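Local coordinates for nucleoside phosphorylase, putative (Trypanosoma brucei, PDB 3BJE), which catalyses, as a homodimeric uridine phosphorylase, the reversible phosphorolysis of uridine to uracil and ribose 1-phosphate, at residues Gly169-Ser174 with Asp205-Met210; Gly242-Ala247 with Met293-Ile298; Leu175-Gly180 with Cys299-Met304; Ala162-Ala167 with Ser209-Asn214. All blocks are in the same frame, centred on the assembly; numbering follows the deposited sequence.

In the fold
All four contacts lie in the phosphorylase superfamily fold. Contact 4 pairs strand 161-169 with strand 207-210, and contact 1, its centre about 14 Å away, continues that pairing where the first strand runs out into a loop; Ser209, common to both, touches helix 295-305. Contact 2, about 8 Å from the centre of contact 1 and 9 Å from that of contact 4, joins strand 239-246 to the start of this helix, and contact 3 uses its next turns. Along the chain, contacts 1 and 4 close before contact 2 opens, while contact 3 spans it. Ribose 1-phosphate is bound at contact 2, and the loop of contacts 1 and 3 touches the second subunit, placing pocket and dimer interface close together.

Contact 1 (Gly169-Ser174 with Asp205-Met210); sequences GMDNTS and DIYTSM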
# COMPACT_ATOMS: atom_id res chain seq x y z
N GLY A 169 -2.51 9.46 -11.58
CA GLY A 169 -2.47 8.14 -10.97
C GLY A 169 -1.62 7.22 -11.80
O GLY A 169 -2.04 6.75 -12.84
N MET A 170 -0.39 6.98 -11.35
CA MET A 170 0.46 5.95 -11.95
C MET A 170 0.19 4.57 -11.33
O MET A 170 0.63 3.55 -11.85
CB MET A 170 1.93 6.32 -11.80
CG MET A 170 2.25 7.74 -12.29
SD MET A 170 4.00 8.15 -12.28
CE MET A 170 4.34 8.06 -10.51
N ASP A 171 -0.46 4.58 -10.18
CA ASP A 171 -1.00 3.40 -9.54
C ASP A 171 -2.21 2.92 -10.34
O ASP A 171 -2.59 3.55 -11.34
CB ASP A 171 -1.44 3.78 -8.14
CG ASP A 171 -2.55 4.82 -8.17
OD1 ASP A 171 -2.29 6.00 -8.54
OD2 ASP A 171 -3.71 4.44 -7.87
N ASN A 172 -2.85 1.83 -9.89
CA ASN A 172 -4.08 1.34 -10.54
C ASN A 172 -5.28 1.19 -9.62
O ASN A 172 -6.31 0.66 -10.01
CB ASN A 172 -3.85 0.05 -11.34
CG ASN A 172 -3.98 -1.23 -10.53
OD1 ASN A 172 -3.92 -1.20 -9.30
ND2 ASN A 172 -4.13 -2.38 -11.23
N THR A 173 -5.21 1.75 -8.42
CA THR A 173 -6.24 1.48 -7.44
C THR A 173 -7.60 1.97 -7.94
O THR A 173 -8.61 1.26 -7.89
CB THR A 173 -5.85 2.07 -6.08
OG1 THR A 173 -4.78 1.27 -5.55
CG2 THR A 173 -7.04 2.07 -5.09
N SER A 174 -7.62 3.20 -8.46
CA SER A 174 -8.87 3.77 -8.98
C SER A 174 -9.35 3.12 -10.27
O SER A 174 -10.49 3.31 -10.66
CB SER A 174 -8.76 5.29 -9.15
OG SER A 174 -8.35 5.89 -7.91
N ASP A 205 -1.94 2.27 -18.20
CA ASP A 205 -3.27 2.88 -18.28
C ASP A 205 -3.44 3.84 -17.09
O ASP A 205 -4.22 3.60 -16.16
CB ASP A 205 -4.37 1.81 -18.30
CG ASP A 205 -5.76 2.38 -18.53
OD1 ASP A 205 -5.90 3.57 -18.88
OD2 ASP A 205 -6.73 1.62 -18.36
N ILE A 206 -2.69 4.94 -17.11
CA ILE A 206 -2.75 5.94 -16.04
C ILE A 206 -4.12 6.61 -15.95
O ILE A 206 -4.88 6.64 -16.93
CB ILE A 206 -1.66 7.02 -16.18
CG1 ILE A 206 -1.82 7.78 -17.51
CG2 ILE A 206 -0.29 6.38 -16.13
CD1 ILE A 206 -1.06 9.07 -17.57
N TYR A 207 -4.45 7.11 -14.77
CA TYR A 207 -5.63 7.92 -14.61
C TYR A 207 -5.26 9.30 -14.07
O TYR A 207 -4.09 9.58 -13.81
CB TYR A 207 -6.66 7.24 -13.75
CG TYR A 207 -6.30 6.99 -12.31
CD1 TYR A 207 -6.73 7.85 -11.30
CD2 TYR A 207 -5.56 5.87 -11.94
CE1 TYR A 207 -6.41 7.61 -9.97
CE2 TYR A 207 -5.23 5.62 -10.61
CZ TYR A 207 -5.68 6.50 -9.63
OH TYR A 207 -5.43 6.25 -8.29
N THR A 208 -6.26 10.18 -13.97
CA THR A 208 -6.05 11.51 -13.43
C THR A 208 -7.13 11.85 -12.42
O THR A 208 -8.18 11.20 -12.36
CB THR A 208 -6.09 12.57 -14.56
OG1 THR A 208 -7.34 12.49 -15.24
CG2 THR A 208 -4.93 12.36 -15.59
N SER A 209 -6.87 12.88 -11.64
CA SER A 209 -7.88 13.50 -10.78
C SER A 209 -7.49 14.95 -10.47
O SER A 209 -6.59 15.53 -11.10
CB SER A 209 -8.07 12.68 -9.50
OG SER A 209 -9.25 13.05 -8.79
N MET A 210 -8.18 15.54 -9.51
CA MET A 210 -7.91 16.91 -9.12
C MET A 210 -8.38 17.09 -7.68
O MET A 210 -9.43 16.57 -7.30
CB MET A 210 -8.65 17.88 -10.04
CG MET A 210 -8.20 19.33 -9.90
SD MET A 210 -9.17 20.51 -10.87
CE MET A 210 -10.78 20.32 -10.14
O HOH W 1 -3.13 2.49 -13.83
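Ile206 CA lies 3.4 Å from Gly169 O, just after Asp205, whose carbonyl is linked to that of Asp171 by a water that donates to both; the branched side chain of Ile206 leads off to Val195 and Arg196 of helix 186-198. At Tyr207 the strands form an antiparallel hydrogen-bonded pair with Gly169: Gly169 N gives a 2.7 Å bond to Tyr207 O, and Tyr207 N returns one to Gly169 O. With CG between its backbone N and carbonyl carbon (chi1 64°), the tyrosine ring folds over this same glycine, which, having no side chain, lets the ring lie flat against its CA, 3.8 Å from the ring centre. Ser174 CB covers the opposite face, offset toward the rim, small enough to lie close. At the ring edge, Tyr207 OH donates to the syn lone pair of Asp171 OD2 across 2.5 Å, carboxylate and ring standing 79° apart. The same oxygen accepts Thr173 N on its anti side, an Asx turn, so two donors fix the carboxylate. Ser296, on helix 295-305, bonds both Asp171 OD1 and Tyr207 OH. The contact is thus wedged between helices 186-198 and 295-305, with Val97 of helix 97-112 against Asp171 and the second subunit beyond Asn172.

Contact 2 (Gly242-Ala247 with Met293-Ile298); sequences GTTATA and METSAI. With R1P (1-O-phosphono-alpha-D-ribofuranose), chain C.
Thr246 turns OG1 beside its own backbone N and CG2 anti to it (chi1 -60°), which sets the hydroxyl before the first turn of helix 295-305 and the methyl against the chain just ahead of it. Glu294 bends at chi2 (95°), curling its carboxylate back to the sugar of ribose 1-phosphate. Ser296 N donates to Thr246 OG1 over 2.9 Å at 154°, so the strand residue satisfies an amide that no preceding helical turn could serve. Thr246 CG2 lies 3.4 Å from Met293 C, and Ser296 OG, whose hydroxyl partner is Asp171, comes within 3.1 Å of Thr246 CB. Farther back along the strand, Thr244 CG2 meets Thr295 CB at 3.9 Å, the two side chains crossing at about a right angle. Threonine suits these positions: its branched carbon fills the strand-helix gap and its hydroxyl finds a buried partner, Asn290 for Thr244 and Glu292 for both Thr246 and Thr295.

Met293 and Glu294 also bind ribose 1-phosphate. Met293 N donates to R1P O2 at 3.0 Å, and Met293 SD rests 3.9 Å from R1P C3, its unbranched, apolar thioether lying against the sugar and also touching uracil. Glu294 takes both ribose hydroxyls: R1P O3 bonds OE2 at a very short 2.5 Å, a length open to doubt, and O2 bonds OE1, whose exact place is less sure. Arg145 and the amide of Gly96 grip the same carboxylate. Such a paired acceptor would suit recognition of the 2',3'-diol of a ribose, consistent with a ribonucleoside phosphorylase.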
# COMPACT_ATOMS: atom_id res chain seq x y z
N GLY A 242 0.79 22.53 -8.20
CA GLY A 242 0.92 21.85 -9.48
C GLY A 242 0.42 20.43 -9.44
O GLY A 242 -0.34 20.05 -8.55
N THR A 243 0.87 19.64 -10.41
CA THR A 243 0.38 18.29 -10.56
C THR A 243 1.22 17.34 -9.72
O THR A 243 2.46 17.39 -9.74
CB THR A 243 0.40 17.89 -12.05
OG1 THR A 243 -0.53 18.69 -12.77
CG2 THR A 243 0.01 16.43 -12.23
N THR A 244 0.53 16.47 -8.99
CA THR A 244 1.16 15.44 -8.18
C THR A 244 1.06 14.09 -8.90
O THR A 244 -0.04 13.66 -9.28
CB THR A 244 0.48 15.33 -6.80
OG1 THR A 244 0.54 16.62 -6.15
CG2 THR A 244 1.15 14.23 -5.93
N ALA A 245 2.19 13.41 -9.10
CA ALA A 245 2.20 12.06 -9.66
C ALA A 245 2.29 11.04 -8.54
O ALA A 245 3.20 11.09 -7.72
CB ALA A 245 3.38 11.90 -10.62
N THR A 246 1.32 10.13 -8.49
CA THR A 246 1.26 9.13 -7.45
C THR A 246 1.65 7.74 -7.97
O THR A 246 1.15 7.27 -8.98
CB THR A 246 -0.14 9.07 -6.84
OG1 THR A 246 -0.48 10.35 -6.28
CG2 THR A 246 -0.27 7.96 -5.74
N ALA A 247 2.52 7.09 -7.19
CA ALA A 247 3.16 5.85 -7.55
C ALA A 247 2.66 4.68 -6.71
O ALA A 247 2.19 4.86 -5.57
CB ALA A 247 4.67 5.98 -7.34
N MET A 293 2.88 8.74 -2.85
CA MET A 293 2.22 7.42 -2.94
C MET A 293 0.72 7.35 -2.59
O MET A 293 0.16 6.26 -2.58
CB MET A 293 2.98 6.41 -2.08
CG MET A 293 4.40 6.17 -2.58
SD MET A 293 5.38 5.02 -1.60
CE MET A 293 4.42 3.48 -1.82
N GLU A 294 0.06 8.49 -2.32
CA GLU A 294 -1.35 8.48 -1.88
C GLU A 294 -2.33 9.40 -2.61
O GLU A 294 -3.53 9.13 -2.61
CB GLU A 294 -1.42 8.80 -0.38
CG GLU A 294 -0.82 7.70 0.51
CD GLU A 294 0.64 7.94 0.90
OE1 GLU A 294 1.06 9.09 1.03
OE2 GLU A 294 1.41 6.94 1.08
N THR A 295 -1.84 10.47 -3.21
CA THR A 295 -2.71 11.60 -3.54
C THR A 295 -3.72 11.30 -4.65
O THR A 295 -4.87 11.72 -4.56
CB THR A 295 -1.86 12.85 -3.85
OG1 THR A 295 -1.24 13.27 -2.64
CG2 THR A 295 -2.71 14.01 -4.38
N SER A 296 -3.31 10.59 -5.70
CA SER A 296 -4.21 10.30 -6.81
C SER A 296 -5.51 9.66 -6.32
O SER A 296 -6.60 10.13 -6.69
CB SER A 296 -3.54 9.34 -7.80
OG SER A 296 -3.12 8.16 -7.15
N ALA A 297 -5.42 8.62 -5.48
CA ALA A 297 -6.63 7.91 -4.99
C ALA A 297 -7.42 8.75 -3.99
O ALA A 297 -8.64 8.69 -3.93
CB ALA A 297 -6.26 6.56 -4.35
N ILE A 298 -6.73 9.53 -3.17
CA ILE A 298 -7.43 10.44 -2.28
C ILE A 298 -8.32 11.35 -3.09
O ILE A 298 -9.49 11.55 -2.76
CB ILE A 298 -6.45 11.31 -1.47
CG1 ILE A 298 -5.75 10.46 -0.43
CG2 ILE A 298 -7.16 12.49 -0.80
CD1 ILE A 298 -4.58 11.19 0.24
C5 R1P C . 7.12 6.86 1.59
O5 R1P C . 8.33 7.14 2.32
C4 R1P C . 5.94 7.54 2.26
O4 R1P C . 6.20 8.93 2.50
C1 R1P C . 5.23 9.75 1.83
C2 R1P C . 4.73 8.85 0.69
O2 R1P C . 3.50 9.25 0.05
C3 R1P C . 4.69 7.49 1.39
O3 R1P C . 3.55 7.34 2.24
O1 R1P C . 4.19 10.28 2.72
P R1P C . 4.08 10.18 4.33
O1P R1P C . 3.94 8.66 4.50
O2P R1P C . 2.82 10.96 4.66
O3P R1P C . 5.34 10.70 4.95

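Contact 3 (Leu175-Gly180 with Cys299-Met304); sequences LYYSAG and CYLSDM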
# COMPACT_ATOMS: atom_id res chain seq x y z
N LEU A 175 -8.52 2.32 -10.95
CA LEU A 175 -9.03 1.58 -12.10
C LEU A 175 -10.14 0.59 -11.74
O LEU A 175 -10.88 0.18 -12.62
CB LEU A 175 -7.90 0.85 -12.85
CG LEU A 175 -6.81 1.65 -13.54
CD1 LEU A 175 -6.02 0.73 -14.49
CD2 LEU A 175 -7.33 2.86 -14.30
N TYR A 176 -10.26 0.24 -10.45
CA TYR A 176 -11.30 -0.65 -9.94
C TYR A 176 -12.57 0.14 -9.62
O TYR A 176 -13.58 -0.46 -9.30
CB TYR A 176 -10.75 -1.43 -8.73
CG TYR A 176 -9.78 -2.44 -9.26
CD1 TYR A 176 -10.22 -3.64 -9.76
CD2 TYR A 176 -8.44 -2.15 -9.37
CE1 TYR A 176 -9.35 -4.56 -10.35
CE2 TYR A 176 -7.56 -3.06 -9.96
CZ TYR A 176 -8.02 -4.27 -10.43
OH TYR A 176 -7.16 -5.15 -11.04
N TYR A 177 -12.52 1.46 -9.80
CA TYR A 177 -13.64 2.36 -9.61
C TYR A 177 -13.93 3.14 -10.90
O TYR A 177 -14.23 4.34 -10.89
CB TYR A 177 -13.35 3.32 -8.48
CG TYR A 177 -13.22 2.65 -7.12
CD1 TYR A 177 -14.24 2.74 -6.19
CD2 TYR A 177 -12.09 1.92 -6.78
CE1 TYR A 177 -14.14 2.12 -4.97
CE2 TYR A 177 -11.98 1.28 -5.56
CZ TYR A 177 -13.02 1.39 -4.63
OH TYR A 177 -12.94 0.81 -3.38
N SER A 178 -13.86 2.41 -12.02
CA SER A 178 -14.14 2.93 -13.37
C SER A 178 -13.29 4.12 -13.83
O SER A 178 -13.70 4.86 -14.73
CB SER A 178 -15.61 3.28 -13.50
OG SER A 178 -16.43 2.16 -13.24
N ALA A 179 -12.09 4.31 -13.27
CA ALA A 179 -11.27 5.46 -13.67
C ALA A 179 -10.88 5.41 -15.15
O ALA A 179 -10.67 6.44 -15.77
CB ALA A 179 -10.04 5.60 -12.79
N GLY A 180 -10.84 4.20 -15.71
CA GLY A 180 -10.43 4.02 -17.10
C GLY A 180 -11.48 4.47 -18.09
O GLY A 180 -11.15 4.68 -19.26
N CYS A 299 -7.74 11.97 -4.12
CA CYS A 299 -8.51 12.88 -4.95
C CYS A 299 -9.65 12.18 -5.70
O CYS A 299 -10.79 12.66 -5.75
CB CYS A 299 -7.58 13.60 -5.93
SG CYS A 299 -6.50 14.80 -5.11
N TYR A 300 -9.33 11.07 -6.34
CA TYR A 300 -10.31 10.37 -7.17
C TYR A 300 -11.47 9.79 -6.37
O TYR A 300 -12.64 9.99 -6.72
CB TYR A 300 -9.63 9.25 -7.97
CG TYR A 300 -10.58 8.59 -8.95
CD1 TYR A 300 -10.68 9.02 -10.26
CD2 TYR A 300 -11.39 7.54 -8.54
CE1 TYR A 300 -11.57 8.42 -11.14
CE2 TYR A 300 -12.28 6.92 -9.41
CZ TYR A 300 -12.37 7.38 -10.71
OH TYR A 300 -13.25 6.79 -11.59
N LEU A 301 -11.15 9.05 -5.32
CA LEU A 301 -12.18 8.38 -4.54
C LEU A 301 -13.00 9.42 -3.74
O LEU A 301 -14.22 9.28 -3.64
CB LEU A 301 -11.54 7.37 -3.61
CG LEU A 301 -10.87 6.17 -4.32
CD1 LEU A 301 -10.20 5.25 -3.31
CD2 LEU A 301 -11.88 5.35 -5.11
N SER A 302 -12.35 10.48 -3.23
CA SER A 302 -13.09 11.54 -2.51
C SER A 302 -14.05 12.24 -3.47
O SER A 302 -15.24 12.45 -3.13
CB SER A 302 -12.15 12.54 -1.83
OG SER A 302 -11.38 11.92 -0.83
N ASP A 303 -13.56 12.60 -4.65
CA ASP A 303 -14.41 13.27 -5.62
C ASP A 303 -15.59 12.38 -6.00
O ASP A 303 -16.71 12.87 -6.14
CB ASP A 303 -13.62 13.71 -6.85
CG ASP A 303 -14.52 14.18 -7.96
OD1 ASP A 303 -14.92 15.37 -7.93
OD2 ASP A 303 -14.86 13.36 -8.84
N MET A 304 -15.33 11.09 -6.16
CA MET A 304 -16.39 10.14 -6.49
C MET A 304 -17.50 10.16 -5.44
O MET A 304 -18.68 10.06 -5.79
CB MET A 304 -15.81 8.73 -6.66
CG MET A 304 -16.86 7.64 -6.87
SD MET A 304 -16.07 6.16 -7.50
CE MET A 304 -15.98 6.61 -9.24
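A single hydrogen bond ties the loop to the helix: Tyr300 OH donates to Tyr177 O at 2.7 Å, approaching from above the carbonyl plane, 36° out of it. Tyr300 can span the gap because its CG stands anti to the backbone N (chi1 -174°), throwing the long ring off the helix toward the loop. Met304 CE also reaches Tyr177 O, at 3.3 Å. Next come the contacts with the Tyr177 ring. Leu301 CD2 sits over its centre in a CH-pi contact, 3.6 Å from the centroid. Met304 SD adds an oblique Met-aromatic contact at 5.3 Å from the same centroid. Tyr300, Leu301 and Met304, about one turn of helix 295-305, face the loop that follows strand 161-169 in the phosphorylase fold.

Apolar packing fills in between. Ala179 CB meets Tyr300 CZ at 3.6 Å, a methyl small enough to let the loop approach the ring obliquely. Tyr177 CB lies 3.9 Å from Tyr300 CE2. The far end of Tyr177 is polar: its hydroxyl bonds Glu101 and Asn105 of helix 97-112, while Phe261 of the second subunit meets its ring edge-to-face.

Contact 4 (Ala162-Ala167 with Ser209-Asn214); sequences AVTRHA and SMAHPN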
# COMPACT_ATOMS: atom_id res chain seq x y z
N ALA A 162 4.50 21.31 -1.38
CA ALA A 162 3.95 21.14 -2.71
C ALA A 162 2.45 20.82 -2.59
O ALA A 162 2.05 19.76 -2.06
CB ALA A 162 4.68 20.04 -3.44
N VAL A 163 1.64 21.75 -3.08
CA VAL A 163 0.19 21.70 -2.95
C VAL A 163 -0.38 21.13 -4.24
O VAL A 163 -0.06 21.61 -5.32
CB VAL A 163 -0.36 23.12 -2.69
CG1 VAL A 163 -1.88 23.08 -2.49
CG2 VAL A 163 0.32 23.72 -1.49
N THR A 164 -1.23 20.11 -4.11
CA THR A 164 -1.80 19.43 -5.27
C THR A 164 -2.94 20.23 -5.88
O THR A 164 -3.83 20.68 -5.15
CB THR A 164 -2.38 18.06 -4.86
OG1 THR A 164 -1.31 17.24 -4.35
CG2 THR A 164 -3.06 17.35 -6.05
N ARG A 165 -2.87 20.46 -7.20
CA ARG A 165 -4.04 20.84 -7.98
C ARG A 165 -4.51 19.58 -8.71
O ARG A 165 -5.37 18.89 -8.23
CB ARG A 165 -3.78 22.02 -8.92
CG ARG A 165 -5.07 22.55 -9.51
CD ARG A 165 -4.87 23.71 -10.46
NE ARG A 165 -4.43 24.96 -9.84
CZ ARG A 165 -3.24 25.54 -10.04
NH1 ARG A 165 -2.32 24.99 -10.82
NH2 ARG A 165 -2.96 26.70 -9.44
N HIS A 166 -3.90 19.25 -9.86
CA HIS A 166 -4.24 18.00 -10.55
C HIS A 166 -3.37 16.86 -10.06
O HIS A 166 -2.35 17.08 -9.42
CB HIS A 166 -4.10 18.18 -12.07
CG HIS A 166 -5.01 19.23 -12.64
ND1 HIS A 166 -4.61 20.54 -12.80
CD2 HIS A 166 -6.30 19.17 -13.04
CE1 HIS A 166 -5.62 21.24 -13.29
NE2 HIS A 166 -6.65 20.44 -13.46
N ALA A 167 -3.81 15.64 -10.34
CA ALA A 167 -3.08 14.44 -9.96
C ALA A 167 -3.00 13.47 -11.13
O ALA A 167 -3.95 13.34 -11.90
CB ALA A 167 -3.78 13.76 -8.81
N SER A 209 -6.87 12.88 -11.64
CA SER A 209 -7.88 13.50 -10.78
C SER A 209 -7.49 14.95 -10.47
O SER A 209 -6.59 15.53 -11.10
CB SER A 209 -8.07 12.68 -9.50
OG SER A 209 -9.25 13.05 -8.79
N MET A 210 -8.18 15.54 -9.51
CA MET A 210 -7.91 16.91 -9.12
C MET A 210 -8.38 17.09 -7.68
O MET A 210 -9.43 16.57 -7.30
CB MET A 210 -8.65 17.88 -10.04
CG MET A 210 -8.20 19.33 -9.90
SD MET A 210 -9.17 20.51 -10.87
CE MET A 210 -10.78 20.32 -10.14
N ALA A 211 -7.60 17.82 -6.90
CA ALA A 211 -8.04 18.29 -5.59
C ALA A 211 -9.20 19.25 -5.78
O ALA A 211 -9.28 19.97 -6.79
CB ALA A 211 -6.90 19.00 -4.86
N HIS A 212 -10.10 19.28 -4.81
CA HIS A 212 -11.24 20.20 -4.86
C HIS A 212 -10.69 21.61 -4.80
O HIS A 212 -9.82 21.89 -3.96
CB HIS A 212 -12.19 19.95 -3.69
CG HIS A 212 -13.51 20.64 -3.85
ND1 HIS A 212 -13.66 21.99 -3.66
CD2 HIS A 212 -14.72 20.16 -4.21
CE1 HIS A 212 -14.92 22.32 -3.88
NE2 HIS A 212 -15.58 21.23 -4.22
N PRO A 213 -11.17 22.51 -5.69
CA PRO A 213 -10.66 23.88 -5.73
C PRO A 213 -10.73 24.60 -4.39
O PRO A 213 -9.85 25.40 -4.08
CB PRO A 213 -11.57 24.56 -6.76
CG PRO A 213 -12.01 23.44 -7.65
CD PRO A 213 -12.16 22.26 -6.74
N ASN A 214 -11.76 24.31 -3.61
CA ASN A 214 -11.91 24.92 -2.28
C ASN A 214 -10.79 24.51 -1.34
O ASN A 214 -10.32 25.31 -0.53
CB ASN A 214 -13.26 24.55 -1.67
CG ASN A 214 -13.53 25.26 -0.37
OD1 ASN A 214 -13.35 26.47 -0.26
ND2 ASN A 214 -13.97 24.51 0.64
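Three backbone bonds knit Arg165 and Ala167 to Ser209 and Ala211. Ala211 N donates to Arg165 O at 2.8 Å. Ala167 N donates to Ser209 O at 2.9 Å, and Ser209 N answers to Ala167 O at 3.0 Å. Ala167 and Ser209 therefore form an antiparallel hydrogen-bonded pair, and His166 with Met210 the non-hydrogen-bonded pair beside it, their CA atoms only 4.1 Å apart. Strand 161-169 turns a corner at Arg165 and His166 in this phosphorylase fold: strand 239-246 accompanies it throughout, strand 308-318 pairs before the corner and strand 207-210 after it.

At the corner the side chains pack outward. His166 and Met210 lie side by side and point the same way. Met210 is extended through its first two torsions (chi1 -168°, chi2 -175°), which carries CG past Arg165 O at 3.3 Å and sets SD 3.6 Å from His166 NE2, an oblique sulfur-aromatic contact; the bend at chi3 turns only the terminal methyl. The imidazole of His166 is itself held from its other nitrogen, ND1 bonding Glu286. Ala211 CB tucks in 3.5 Å from Thr164 O, where a methyl fits under the turning backbone. Just beyond, His212 N-caps helix 213-228: its ND1 accepts Asn214 N at 3.0 Å, near the ring plane.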